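Local coordinates for secreted protein (Streptomyces lividans TK24, PDB 5LXZ), which binds copper and, as a metalloradical protein of the AA5 family related to galactose oxidase, probably acts as an oxidase, at residues A31-T36 against L466-R471; G130-G135 against T141-D146; G269-G274 against F295-A300; D566-T571 against M586-G591. The protein carries 1 engineered substitution. All coordinates share one frame; numbering follows the deposited sequence. Where two conformers were deposited one is given.

Contact 1. Residues A31-T36 against L466-R471; sequences AALLRT and LLPDGR. With PO4 (phosphate ion), chain G.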
loop_
_atom_site.group_PDB
_atom_site.type_symbol
_atom_site.label_atom_id
_atom_site.label_comp_id
_atom_site.label_asym_id
_atom_site.label_seq_id
_atom_site.Cartn_x
_atom_site.Cartn_y
_atom_site.Cartn_z
ATOM N N ALA A 31 -6.464 5.981 3.452
ATOM C CA ALA A 31 -7.815 6.422 3.220
ATOM C C ALA A 31 -8.576 5.413 2.405
ATOM O O ALA A 31 -7.985 4.664 1.606
ATOM C CB ALA A 31 -7.850 7.777 2.567
ATOM N N ALA A 32 -9.874 5.381 2.618
ATOM C CA ALA A 32 -10.734 4.486 1.871
ATOM C C ALA A 32 -12.059 5.168 1.595
ATOM O O ALA A 32 -12.646 5.745 2.497
ATOM C CB ALA A 32 -10.969 3.202 2.639
ATOM N N LEU A 33 -12.537 5.093 0.363
ATOM C CA LEU A 33 -13.875 5.514 0.053
ATOM C C LEU A 33 -14.839 4.452 0.502
ATOM O O LEU A 33 -14.650 3.304 0.203
ATOM C CB LEU A 33 -14.035 5.813 -1.429
ATOM C CG LEU A 33 -15.462 6.124 -1.856
ATOM C CD1 LEU A 33 -15.928 7.430 -1.234
ATOM C CD2 LEU A 33 -15.563 6.202 -3.378
ATOM N N LEU A 34 -15.850 4.844 1.286
ATOM C CA LEU A 34 -16.852 3.927 1.807
ATOM C C LEU A 34 -18.119 4.010 0.969
ATOM O O LEU A 34 -18.377 4.988 0.255
ATOM C CB LEU A 34 -17.202 4.349 3.232
ATOM C CG LEU A 34 -16.004 4.522 4.174
ATOM C CD1 LEU A 34 -16.524 5.116 5.477
ATOM C CD2 LEU A 34 -15.280 3.218 4.383
ATOM N N ARG A 35 -18.896 2.941 1.036
ATOM C CA ARG A 35 -20.098 2.815 0.211
ATOM C C ARG A 35 -21.172 3.831 0.528
ATOM O O ARG A 35 -22.102 3.989 -0.227
ATOM C CB ARG A 35 -20.620 1.390 0.258
ATOM C CG ARG A 35 -21.103 0.885 1.605
ATOM C CD ARG A 35 -22.577 1.070 1.758
ATOM N NE ARG A 35 -23.089 0.199 2.823
ATOM C CZ ARG A 35 -24.365 0.167 3.189
ATOM N NH1 ARG A 35 -25.246 0.954 2.610
ATOM N NH2 ARG A 35 -24.749 -0.703 4.108
ATOM N N THR A 36 -21.047 4.513 1.663
ATOM C CA THR A 36 -21.874 5.666 2.002
ATOM C C THR A 36 -21.537 6.937 1.258
ATOM O O THR A 36 -22.228 7.934 1.392
ATOM C CB THR A 36 -21.756 5.946 3.501
ATOM O OG1 THR A 36 -20.351 6.088 3.805
ATOM C CG2 THR A 36 -22.316 4.798 4.294
ATOM N N LEU A 466 -10.429 8.147 -5.763
ATOM C CA LEU A 466 -11.516 8.596 -6.645
ATOM C C LEU A 466 -12.809 8.740 -5.855
ATOM O O LEU A 466 -13.181 7.853 -5.095
ATOM C CB LEU A 466 -11.738 7.593 -7.760
ATOM C CG LEU A 466 -12.909 7.821 -8.728
ATOM C CD1 LEU A 466 -12.721 9.108 -9.536
ATOM C CD2 LEU A 466 -13.145 6.616 -9.640
ATOM N N LEU A 467 -13.496 9.860 -6.043
ATOM C CA LEU A 467 -14.737 10.137 -5.365
ATOM C C LEU A 467 -15.929 9.884 -6.292
ATOM O O LEU A 467 -15.788 9.927 -7.518
ATOM C CB LEU A 467 -14.744 11.590 -4.884
ATOM C CG LEU A 467 -13.579 12.009 -3.997
ATOM C CD1 LEU A 467 -13.581 13.489 -3.703
ATOM C CD2 LEU A 467 -13.568 11.263 -2.694
ATOM N N PRO A 468 -17.132 9.747 -5.713
ATOM C CA PRO A 468 -18.328 9.490 -6.523
ATOM C C PRO A 468 -18.683 10.581 -7.513
ATOM O O PRO A 468 -19.317 10.298 -8.517
ATOM C CB PRO A 468 -19.415 9.248 -5.470
ATOM C CG PRO A 468 -18.670 8.687 -4.300
ATOM C CD PRO A 468 -17.389 9.469 -4.278
ATOM N N ASP A 469 -18.210 11.794 -7.278
ATOM C CA ASP A 469 -18.486 12.878 -8.229
ATOM C C ASP A 469 -17.509 12.932 -9.367
ATOM O O ASP A 469 -17.623 13.812 -10.251
ATOM C CB ASP A 469 -18.615 14.211 -7.507
ATOM C CG ASP A 469 -17.298 14.763 -7.025
ATOM O OD1 ASP A 469 -16.305 14.049 -6.977
ATOM O OD2 ASP A 469 -17.232 15.972 -6.641
ATOM N N GLY A 470 -16.534 12.017 -9.406
ATOM C CA GLY A 470 -15.522 11.983 -10.453
ATOM C C GLY A 470 -14.286 12.845 -10.203
ATOM O O GLY A 470 -13.381 12.856 -11.023
ATOM N N ARG A 471 -14.255 13.565 -9.093
ATOM C CA ARG A 471 -13.043 14.239 -8.651
ATOM C C ARG A 471 -12.278 13.293 -7.767
ATOM O O ARG A 471 -12.771 12.227 -7.411
ATOM C CB ARG A 471 -13.367 15.507 -7.895
ATOM C CG ARG A 471 -14.101 16.529 -8.761
ATOM C CD ARG A 471 -14.410 17.818 -8.006
ATOM N NE ARG A 471 -15.030 18.790 -8.897
ATOM C CZ ARG A 471 -16.324 18.801 -9.234
ATOM N NH1 ARG A 471 -17.176 17.904 -8.755
ATOM N NH2 ARG A 471 -16.764 19.697 -10.100
HETATM P P PO4 G . -20.354 18.811 -10.504
HETATM O O1 PO4 G . -21.515 19.470 -9.788
HETATM O O2 PO4 G . -19.787 17.767 -9.524
HETATM O O3 PO4 G . -20.811 18.180 -11.802
HETATM O O4 PO4 G . -19.322 19.832 -10.904
#
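Leu33 lays its two methyl groups against the ring of Pro468, where strand 30-33 of one beta-propeller blade meets the 462-466/472-476 hairpin of the neighbouring one. Leu33 CD2 lies 3.8 Å from Pro468 CD, and Leu33 CD1 sits almost as near the same ring carbon. Leu33 CD2 also comes 3.4 Å from Leu466 O, so this one branch touches both a side chain and the backbone. Its position follows from CG standing opposite the backbone N of Leu33 (chi1 174°), which carries the isobutyl group across to the hairpin. No hydrogen bond joins the two segments. Met585 and Trp600, from the C-terminal domain, pack on Leu33 as well and place it in a shared apolar core.

Residues 467-470 form a type I turn, and the paired bonds Gly470 N to Leu467 O and Leu467 N to Arg471 O fit a G1 bulge, with glycine at positive phi. Asp469 closes an Asx turn: its OD1 accepts from Arg471 N at 3.0 Å, from above the carboxylate plane. In the conformer described, the Arg471 guanidinium bridges Asp469 and a phosphate ion probably left by crystallisation. Arg471 NH1 forms a salt bridge with Asp469 OD2 at 2.9 Å. Arg471 NH1 also bonds phosphate O2 at 2.7 Å. Arg471 NH2 bonds phosphate O4 at the same length, with a nearly straight N-H...O angle of 175°.

Contact 2. Residues G130-G135 against T141-D146; sequences GTKFTG and TFVSKD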
loop_
_atom_site.group_PDB
_atom_site.type_symbol
_atom_site.label_atom_id
_atom_site.label_comp_id
_atom_site.label_asym_id
_atom_site.label_seq_id
_atom_site.Cartn_x
_atom_site.Cartn_y
_atom_site.Cartn_z
ATOM N N GLY A 130 31.286 -3.383 21.261
ATOM C CA GLY A 130 32.321 -3.416 20.257
ATOM C C GLY A 130 32.352 -4.721 19.475
ATOM O O GLY A 130 33.244 -4.917 18.655
ATOM N N THR A 131 31.343 -5.564 19.669
ATOM C CA THR A 131 31.181 -6.761 18.833
ATOM C C THR A 131 30.859 -6.316 17.403
ATOM O O THR A 131 30.002 -5.449 17.195
ATOM C CB THR A 131 30.099 -7.681 19.397
ATOM O OG1 THR A 131 30.524 -8.202 20.659
ATOM C CG2 THR A 131 29.771 -8.882 18.474
ATOM N N LYS A 132 31.539 -6.957 16.449
ATOM C CA LYS A 132 31.370 -6.687 15.026
ATOM C C LYS A 132 30.470 -7.729 14.409
ATOM O O LYS A 132 30.610 -8.923 14.684
ATOM C CB LYS A 132 32.703 -6.728 14.327
ATOM C CG LYS A 132 33.561 -5.503 14.573
ATOM C CD LYS A 132 34.943 -5.642 13.970
ATOM C CE LYS A 132 35.732 -4.344 14.104
ATOM N NZ LYS A 132 36.893 -4.408 13.178
ATOM N N PHE A 133 29.515 -7.252 13.604
ATOM C CA PHE A 133 28.525 -8.086 12.933
ATOM C C PHE A 133 28.698 -7.791 11.467
ATOM O O PHE A 133 28.661 -6.630 11.079
ATOM C CB PHE A 133 27.127 -7.674 13.353
ATOM C CG PHE A 133 26.818 -7.907 14.783
ATOM C CD1 PHE A 133 27.137 -6.932 15.729
ATOM C CD2 PHE A 133 26.171 -9.067 15.196
ATOM C CE1 PHE A 133 26.819 -7.142 17.063
ATOM C CE2 PHE A 133 25.846 -9.277 16.543
ATOM C CZ PHE A 133 26.181 -8.302 17.462
ATOM N N THR A 134 28.873 -8.827 10.633
ATOM C CA THR A 134 29.137 -8.628 9.195
ATOM C C THR A 134 28.059 -9.354 8.388
ATOM O O THR A 134 27.802 -10.524 8.610
ATOM C CB THR A 134 30.537 -9.107 8.825
ATOM O OG1 THR A 134 31.479 -8.379 9.616
ATOM C CG2 THR A 134 30.849 -8.878 7.389
ATOM N N GLY A 135 27.444 -8.644 7.442
ATOM C CA GLY A 135 26.344 -9.216 6.684
ATOM C C GLY A 135 26.885 -10.281 5.753
ATOM O O GLY A 135 27.799 -10.042 4.946
ATOM N N THR A 141 29.868 -4.240 7.791
ATOM C CA THR A 141 30.090 -4.455 9.215
ATOM C C THR A 141 29.464 -3.344 10.075
ATOM O O THR A 141 29.519 -2.170 9.727
ATOM C CB THR A 141 31.598 -4.581 9.494
ATOM O OG1 THR A 141 32.088 -5.742 8.804
ATOM C CG2 THR A 141 31.895 -4.743 10.961
ATOM N N PHE A 142 28.901 -3.766 11.189
ATOM C CA PHE A 142 28.295 -2.902 12.199
ATOM C C PHE A 142 28.752 -3.331 13.544
ATOM O O PHE A 142 28.990 -4.523 13.770
ATOM C CB PHE A 142 26.772 -2.918 12.092
ATOM C CG PHE A 142 26.297 -2.506 10.728
ATOM C CD1 PHE A 142 26.245 -3.436 9.679
ATOM C CD2 PHE A 142 26.002 -1.189 10.441
ATOM C CE1 PHE A 142 25.887 -3.043 8.428
ATOM C CE2 PHE A 142 25.618 -0.803 9.170
ATOM C CZ PHE A 142 25.586 -1.720 8.164
ATOM N N VAL A 143 28.883 -2.357 14.445
ATOM C CA VAL A 143 29.446 -2.588 15.767
ATOM C C VAL A 143 28.435 -2.249 16.849
ATOM O O VAL A 143 27.787 -1.204 16.754
ATOM C CB VAL A 143 30.681 -1.684 15.954
ATOM C CG1 VAL A 143 31.446 -2.100 17.196
ATOM C CG2 VAL A 143 31.586 -1.755 14.731
ATOM N N SER A 144 28.307 -3.088 17.870
ATOM C CA SER A 144 27.457 -2.753 18.996
ATOM C C SER A 144 28.120 -1.693 19.900
ATOM O O SER A 144 29.335 -1.615 19.973
ATOM C CB SER A 144 27.153 -3.987 19.821
ATOM O OG SER A 144 28.367 -4.540 20.370
ATOM N N LYS A 145 27.300 -0.888 20.567
ATOM C CA LYS A 145 27.783 0.143 21.501
ATOM C C LYS A 145 27.638 -0.254 22.969
ATOM O O LYS A 145 28.270 0.333 23.866
ATOM C CB LYS A 145 27.056 1.466 21.225
ATOM C CG LYS A 145 27.286 2.031 19.828
ATOM C CD LYS A 145 28.727 2.447 19.610
ATOM C CE LYS A 145 28.922 3.043 18.226
ATOM N NZ LYS A 145 30.360 3.256 17.956
ATOM N N ASP A 146 26.830 -1.260 23.213
ATOM C CA ASP A 146 26.600 -1.834 24.502
ATOM C C ASP A 146 26.688 -3.339 24.415
ATOM O O ASP A 146 26.482 -3.934 23.355
ATOM C CB ASP A 146 25.192 -1.492 25.013
ATOM C CG ASP A 146 25.147 -0.190 25.783
ATOM O OD1 ASP A 146 26.141 0.140 26.481
ATOM O OD2 ASP A 146 24.112 0.489 25.673
#
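Thr141 meets Thr134 across a two-stranded antiparallel hairpin, strands 132-135 and 141-144, as a non-hydrogen-bonded pair with CA atoms 4.3 Å apart. From CB outward, Thr141 finds a partner at each atom. Thr141 CB is 3.9 Å from Phe133 O. The methyl Thr141 CG2 lies 3.7 Å from Phe133 O and also touches Lys132 CB, the lysine and threonine side chains crossing at a slant. Thr141 OG1, at the tip, is 2.8 Å from Thr134 OG1 in a hydroxyl-to-hydroxyl hydrogen bond. Both threonines hold OG1 opposite the carbonyl carbon and beside the backbone N (chi1 -63° in Thr141), which brings the two oxygens together. Thr134 OG1 also bonds Gln196 NE2, so the pair belongs to a longer polar chain. A valine in place of Thr141 would probably leave Thr134 OG1 without its partner across the hairpin.

The ladder beside this pair is regular: Phe133 N bonds Phe142 O at 2.8 Å, nearly along the C=O axis, and Phe142 N returns the bond to Phe133 O. Ser144 N bonds Thr131 O at 3.0 Å. The ladder ends less regularly, where Gly130 N approaches Ser144 O 46° out of the carbonyl plane.

On the other face, Phe133 and Phe142 point into the interior of the GlxA beta barrel domain. Tyr193 of strand 191-195 and Val176 of strand 164-177 touch both rings, and strand 111-118 adds Met114 and Val116 against Phe133, making the hairpin part of the barrel wall.

Contact 3. Residues G269-G274 against F295-A300; sequences GQLVPG and FPTYPA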
loop_
_atom_site.group_PDB
_atom_site.type_symbol
_atom_site.label_atom_id
_atom_site.label_comp_id
_atom_site.label_asym_id
_atom_site.label_seq_id
_atom_site.Cartn_x
_atom_site.Cartn_y
_atom_site.Cartn_z
ATOM N N GLY A 269 9.888 -6.527 15.385
ATOM C CA GLY A 269 10.426 -5.907 14.197
ATOM C C GLY A 269 11.076 -6.813 13.168
ATOM O O GLY A 269 11.702 -6.298 12.266
ATOM N N GLN A 270 10.894 -8.126 13.308
ATOM C CA GLN A 270 11.403 -9.128 12.356
ATOM C C GLN A 270 10.335 -9.291 11.239
ATOM O O GLN A 270 9.178 -9.263 11.536
ATOM C CB GLN A 270 11.567 -10.508 13.024
ATOM C CG GLN A 270 12.274 -10.586 14.386
ATOM C CD GLN A 270 12.262 -12.005 15.033
ATOM O OE1 GLN A 270 13.294 -12.694 15.022
ATOM N NE2 GLN A 270 11.130 -12.418 15.623
ATOM N N LEU A 271 10.738 -9.538 10.011
ATOM C CA LEU A 271 9.752 -9.897 8.938
ATOM C C LEU A 271 9.029 -11.174 9.313
ATOM O O LEU A 271 9.644 -12.139 9.774
ATOM C CB LEU A 271 10.424 -10.072 7.588
ATOM C CG LEU A 271 9.441 -10.111 6.406
ATOM C CD1 LEU A 271 8.952 -8.744 5.974
ATOM C CD2 LEU A 271 10.094 -10.785 5.231
ATOM N N VAL A 272 7.710 -11.184 9.162
ATOM C CA VAL A 272 6.957 -12.423 9.345
ATOM C C VAL A 272 7.460 -13.350 8.237
ATOM O O VAL A 272 7.475 -12.978 7.058
ATOM C CB VAL A 272 5.467 -12.158 9.253
ATOM C CG1 VAL A 272 4.707 -13.490 9.260
ATOM C CG2 VAL A 272 5.015 -11.285 10.403
ATOM N N PRO A 273 7.901 -14.565 8.597
ATOM C CA PRO A 273 8.617 -15.407 7.635
ATOM C C PRO A 273 7.698 -16.234 6.748
ATOM O O PRO A 273 7.740 -17.486 6.750
ATOM C CB PRO A 273 9.482 -16.299 8.557
ATOM C CG PRO A 273 8.629 -16.468 9.755
ATOM C CD PRO A 273 7.961 -15.129 9.958
ATOM N N GLY A 274 6.855 -15.549 5.982
ATOM C CA GLY A 274 5.975 -16.235 5.058
ATOM C C GLY A 274 4.815 -16.995 5.676
ATOM O O GLY A 274 4.210 -17.804 4.972
ATOM N N PHE A 295 7.091 -12.668 1.422
ATOM C CA PHE A 295 7.189 -11.449 0.637
ATOM C C PHE A 295 7.654 -10.295 1.521
ATOM O O PHE A 295 7.441 -10.334 2.727
ATOM C CB PHE A 295 5.807 -11.042 0.070
ATOM C CG PHE A 295 5.204 -12.015 -0.896
ATOM C CD1 PHE A 295 4.388 -13.040 -0.451
ATOM C CD2 PHE A 295 5.459 -11.897 -2.257
ATOM C CE1 PHE A 295 3.848 -13.934 -1.338
ATOM C CE2 PHE A 295 4.905 -12.809 -3.165
ATOM C CZ PHE A 295 4.058 -13.802 -2.689
ATOM N N PRO A 296 8.170 -9.238 0.902
ATOM C CA PRO A 296 8.357 -7.996 1.626
ATOM C C PRO A 296 7.034 -7.401 2.064
ATOM O O PRO A 296 6.001 -7.940 1.684
ATOM C CB PRO A 296 9.016 -7.068 0.598
ATOM C CG PRO A 296 8.720 -7.687 -0.712
ATOM C CD PRO A 296 8.567 -9.144 -0.514
ATOM N N THR A 297 7.067 -6.294 2.771
ATOM C CA THR A 297 5.840 -5.676 3.288
ATOM C C THR A 297 5.056 -4.981 2.202
ATOM O O THR A 297 5.566 -4.666 1.135
ATOM C CB THR A 297 6.153 -4.670 4.403
ATOM O OG1 THR A 297 6.880 -3.563 3.858
ATOM C CG2 THR A 297 6.875 -5.334 5.536
ATOM N N TYR A 298 3.769 -4.772 2.460
ATOM C CA TYR A 298 2.811 -4.256 1.496
ATOM C C TYR A 298 3.052 -4.802 0.088
ATOM O O TYR A 298 3.101 -4.022 -0.899
ATOM C CB TYR A 298 2.726 -2.721 1.506
ATOM C CG TYR A 298 2.100 -2.121 2.735
ATOM C CD1 TYR A 298 0.879 -2.561 3.199
ATOM C CD2 TYR A 298 2.708 -1.070 3.427
ATOM C CE1 TYR A 298 0.292 -2.000 4.309
ATOM C CE2 TYR A 298 2.141 -0.515 4.549
ATOM C CZ TYR A 298 0.920 -0.946 4.979
ATOM O OH TYR A 298 0.381 -0.336 6.098
ATOM N N PRO A 299 3.138 -6.121 -0.069
ATOM C CA PRO A 299 3.263 -6.653 -1.423
ATOM C C PRO A 299 2.026 -6.354 -2.222
ATOM O O PRO A 299 0.921 -6.502 -1.751
ATOM C CB PRO A 299 3.448 -8.153 -1.231
ATOM C CG PRO A 299 2.730 -8.397 0.086
ATOM C CD PRO A 299 2.952 -7.191 0.938
ATOM N N ALA A 300 2.182 -5.906 -3.461
ATOM C CA ALA A 300 1.035 -5.607 -4.300
ATOM C C ALA A 300 0.467 -6.882 -4.895
ATOM O O ALA A 300 0.997 -7.391 -5.875
ATOM C CB ALA A 300 1.433 -4.629 -5.385
HETATM O O HOH W 1 6.391 -12.433 4.507
#
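Two loops of neighbouring kelch motifs meet where Leu271 packs against Phe295 and Thr297: segment 269-274 connects strands 259-262 and 277-280 of one four-stranded sheet, and segment 295-300 leads into the first strand of the next. Leu271 does nearly all the touching. Leu271 CD2 lies 3.7 Å from Phe295 O, and Leu271 CD1 is 3.9 Å from that oxygen, so the forked end straddles a backbone carbonyl. Leu271 CD1 continues to the Thr297 methyl, CG2, at 4.0 Å. The leucine gets there because CG is turned opposite its backbone N (chi1 -166°), pointing the branch at the second loop. An alanine at Leu271 would remove both methyls, and is likely to open a gap beside Phe295 O and leave the Thr297 methyl without this apolar neighbour.

The polar atoms are handled separately. Phe295 O accepts a hydrogen bond from Ser263 OG, a residue that Leu271 also touches. No direct hydrogen bond spans the segments; one water does so instead, bonded to Val272 O at 2.8 Å and to Phe295 N at 3.2 Å. Thr297 turns OG1 to Gly317 O, which fixes its rotation and leaves CG2 to face the leucine.

Beyond Thr297, Tyr298 stacks on Tyr248, a copper ligand, and its ring also meets that of His548, another ligand. Tyr298 is thus a second-shell residue; the Thr297 side chain lies about 8 Å from the copper ion. The successive four-stranded antiparallel sheets joined by these loops are the blades of a kelch beta-propeller.

Contact 4. Residues D566-T571 against M586-G591; sequences DKLTVT and MFVTDG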
loop_
_atom_site.group_PDB
_atom_site.type_symbol
_atom_site.label_atom_id
_atom_site.label_comp_id
_atom_site.label_asym_id
_atom_site.label_seq_id
_atom_site.Cartn_x
_atom_site.Cartn_y
_atom_site.Cartn_z
ATOM N N ASP A 566 -35.192 6.993 -21.806
ATOM C CA ASP A 566 -34.448 7.498 -20.655
ATOM C C ASP A 566 -34.009 6.354 -19.715
ATOM O O ASP A 566 -33.683 6.623 -18.559
ATOM C CB ASP A 566 -35.249 8.578 -19.909
ATOM C CG ASP A 566 -36.502 8.046 -19.210
ATOM O OD1 ASP A 566 -36.938 6.902 -19.483
ATOM O OD2 ASP A 566 -37.082 8.796 -18.355
ATOM N N LYS A 567 -34.055 5.112 -20.210
ATOM C CA LYS A 567 -33.731 3.920 -19.415
ATOM C C LYS A 567 -32.434 3.299 -19.909
ATOM O O LYS A 567 -32.230 3.113 -21.113
ATOM C CB LYS A 567 -34.842 2.886 -19.482
ATOM C CG LYS A 567 -36.183 3.354 -18.932
ATOM C CD LYS A 567 -36.212 3.586 -17.429
ATOM C CE LYS A 567 -37.651 3.665 -16.920
ATOM N NZ LYS A 567 -38.449 4.699 -17.643
ATOM N N LEU A 568 -31.530 3.050 -18.964
ATOM C CA LEU A 568 -30.260 2.419 -19.225
ATOM C C LEU A 568 -30.227 1.109 -18.456
ATOM O O LEU A 568 -30.302 1.116 -17.235
ATOM C CB LEU A 568 -29.161 3.340 -18.743
ATOM C CG LEU A 568 -27.785 2.849 -19.139
ATOM C CD1 LEU A 568 -27.485 3.093 -20.614
ATOM C CD2 LEU A 568 -26.728 3.525 -18.298
ATOM N N THR A 569 -30.138 -0.004 -19.176
ATOM C CA THR A 569 -30.053 -1.339 -18.548
ATOM C C THR A 569 -28.615 -1.785 -18.643
ATOM O O THR A 569 -28.062 -1.837 -19.710
ATOM C CB THR A 569 -30.970 -2.323 -19.233
ATOM O OG1 THR A 569 -32.297 -1.816 -19.033
ATOM C CG2 THR A 569 -30.871 -3.699 -18.628
ATOM N N VAL A 570 -28.045 -2.173 -17.519
ATOM C CA VAL A 570 -26.645 -2.617 -17.479
ATOM C C VAL A 570 -26.604 -4.059 -17.025
ATOM O O VAL A 570 -27.476 -4.490 -16.288
ATOM C CB VAL A 570 -25.805 -1.732 -16.535
ATOM C CG1 VAL A 570 -25.943 -0.277 -16.909
ATOM C CG2 VAL A 570 -26.192 -1.907 -15.081
ATOM N N THR A 571 -25.566 -4.777 -17.432
ATOM C CA THR A 571 -25.416 -6.181 -17.031
ATOM C C THR A 571 -24.025 -6.349 -16.429
ATOM O O THR A 571 -23.048 -5.974 -17.020
ATOM C CB THR A 571 -25.625 -7.127 -18.235
ATOM O OG1 THR A 571 -26.939 -6.876 -18.796
ATOM C CG2 THR A 571 -25.561 -8.581 -17.838
ATOM N N MET A 586 -20.897 2.998 -9.873
ATOM C CA MET A 586 -21.191 2.841 -11.273
ATOM C C MET A 586 -21.219 4.204 -11.933
ATOM O O MET A 586 -22.028 5.064 -11.564
ATOM C CB MET A 586 -22.503 2.106 -11.523
ATOM C CG MET A 586 -22.603 1.660 -12.979
ATOM S SD MET A 586 -24.211 0.978 -13.366
ATOM C CE MET A 586 -25.209 2.451 -13.515
ATOM N N PHE A 587 -20.364 4.368 -12.920
ATOM C CA PHE A 587 -20.273 5.600 -13.709
ATOM C C PHE A 587 -20.700 5.294 -15.142
ATOM O O PHE A 587 -20.342 4.252 -15.717
ATOM C CB PHE A 587 -18.830 6.110 -13.792
ATOM C CG PHE A 587 -18.289 6.679 -12.520
ATOM C CD1 PHE A 587 -18.412 8.024 -12.217
ATOM C CD2 PHE A 587 -17.542 5.868 -11.636
ATOM C CE1 PHE A 587 -17.837 8.559 -11.058
ATOM C CE2 PHE A 587 -16.986 6.403 -10.501
ATOM C CZ PHE A 587 -17.081 7.728 -10.227
ATOM N N VAL A 588 -21.408 6.239 -15.762
ATOM C CA VAL A 588 -21.660 6.151 -17.196
ATOM C C VAL A 588 -20.952 7.313 -17.849
ATOM O O VAL A 588 -20.962 8.428 -17.301
ATOM C CB VAL A 588 -23.170 6.089 -17.528
ATOM C CG1 VAL A 588 -23.811 4.967 -16.712
ATOM C CG2 VAL A 588 -23.898 7.415 -17.291
ATOM N N THR A 589 -20.360 7.088 -19.000
ATOM C CA THR A 589 -19.610 8.124 -19.662
ATOM C C THR A 589 -20.135 8.269 -21.079
ATOM O O THR A 589 -20.394 7.265 -21.760
ATOM C CB THR A 589 -18.125 7.761 -19.625
ATOM O OG1 THR A 589 -17.706 7.732 -18.238
ATOM C CG2 THR A 589 -17.291 8.754 -20.322
ATOM N N ASP A 590 -20.265 9.527 -21.514
ATOM C CA ASP A 590 -20.841 9.783 -22.848
ATOM C C ASP A 590 -19.782 9.776 -23.934
ATOM O O ASP A 590 -18.590 9.569 -23.683
ATOM C CB ASP A 590 -21.682 11.058 -22.819
ATOM C CG ASP A 590 -20.866 12.330 -22.618
ATOM O OD1 ASP A 590 -19.633 12.334 -22.818
ATOM O OD2 ASP A 590 -21.486 13.330 -22.203
ATOM N N GLY A 591 -20.192 10.137 -25.157
ATOM C CA GLY A 591 -19.277 10.158 -26.296
ATOM C C GLY A 591 -18.242 11.264 -26.339
ATOM O O GLY A 591 -17.336 11.212 -27.161
#
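Met586 opens the segment by sending its thioether to Val570, the sulfur SD lying 3.9 Å from Val570 CG2 and 4.1 Å from CG1. SD therefore sits against the fork of the valine rather than on one methyl. The methionine chain runs straight out from the backbone, with CG opposite the backbone N (chi1 -166°), and bends only at the last torsion (chi3 77°), so the sulfur crosses the space between the strands while CE turns aside. Phe527 and Val538 also pack on Met586, and both touch Val570 as well, which makes the methionine part of a shared apolar cluster.

Two residues on, Val588 faces the same way, as strand alternation requires, and its CG1 meets Leu568 CD2 at 3.6 Å. The two side chains run past each other in opposite directions, touching through these branches. The backbone N of Val588 bonds Ser596 OG. At the end of the strand, Asp590 OD1 accepts from the backbone N atoms of both Glu592 and Thr594, holding the turn that follows.

No hydrogen bond joins the segments, and the nearest CA pairs are 9.6 Å (Leu568 and Val588) and 9.9 Å (Val570 and Met586) apart. That spacing, with Leu568, Val570, Met586 and Val588 all pointing across, fits facing layers rather than paired neighbours, as in the immunoglobulin-like beta sandwich of an early set (E-set) domain.

Along the chain, contacts 2, 3 and 4 follow one another in series, while contact 1 joins residues 31-36 to 466-471 and so spans both 2 and 3. Contact 2 belongs to the GlxA beta barrel domain and contact 3 to the kelch propeller, their centres 25 Å apart with no touch. Contacts 1 and 4 lie on the other side of the chain's centre and do touch: the Phe587 ring packs on the 467-470 turn and Leu466, with CE1 3.4 Å from Pro468 O. Thus the C-terminal E-set sandwich is fitted directly against the hairpin at contact 1. Contacts 2 and 4, with centres 65 Å apart, lie on opposite sides of the chain's centre, in the barrel and the E-set domain.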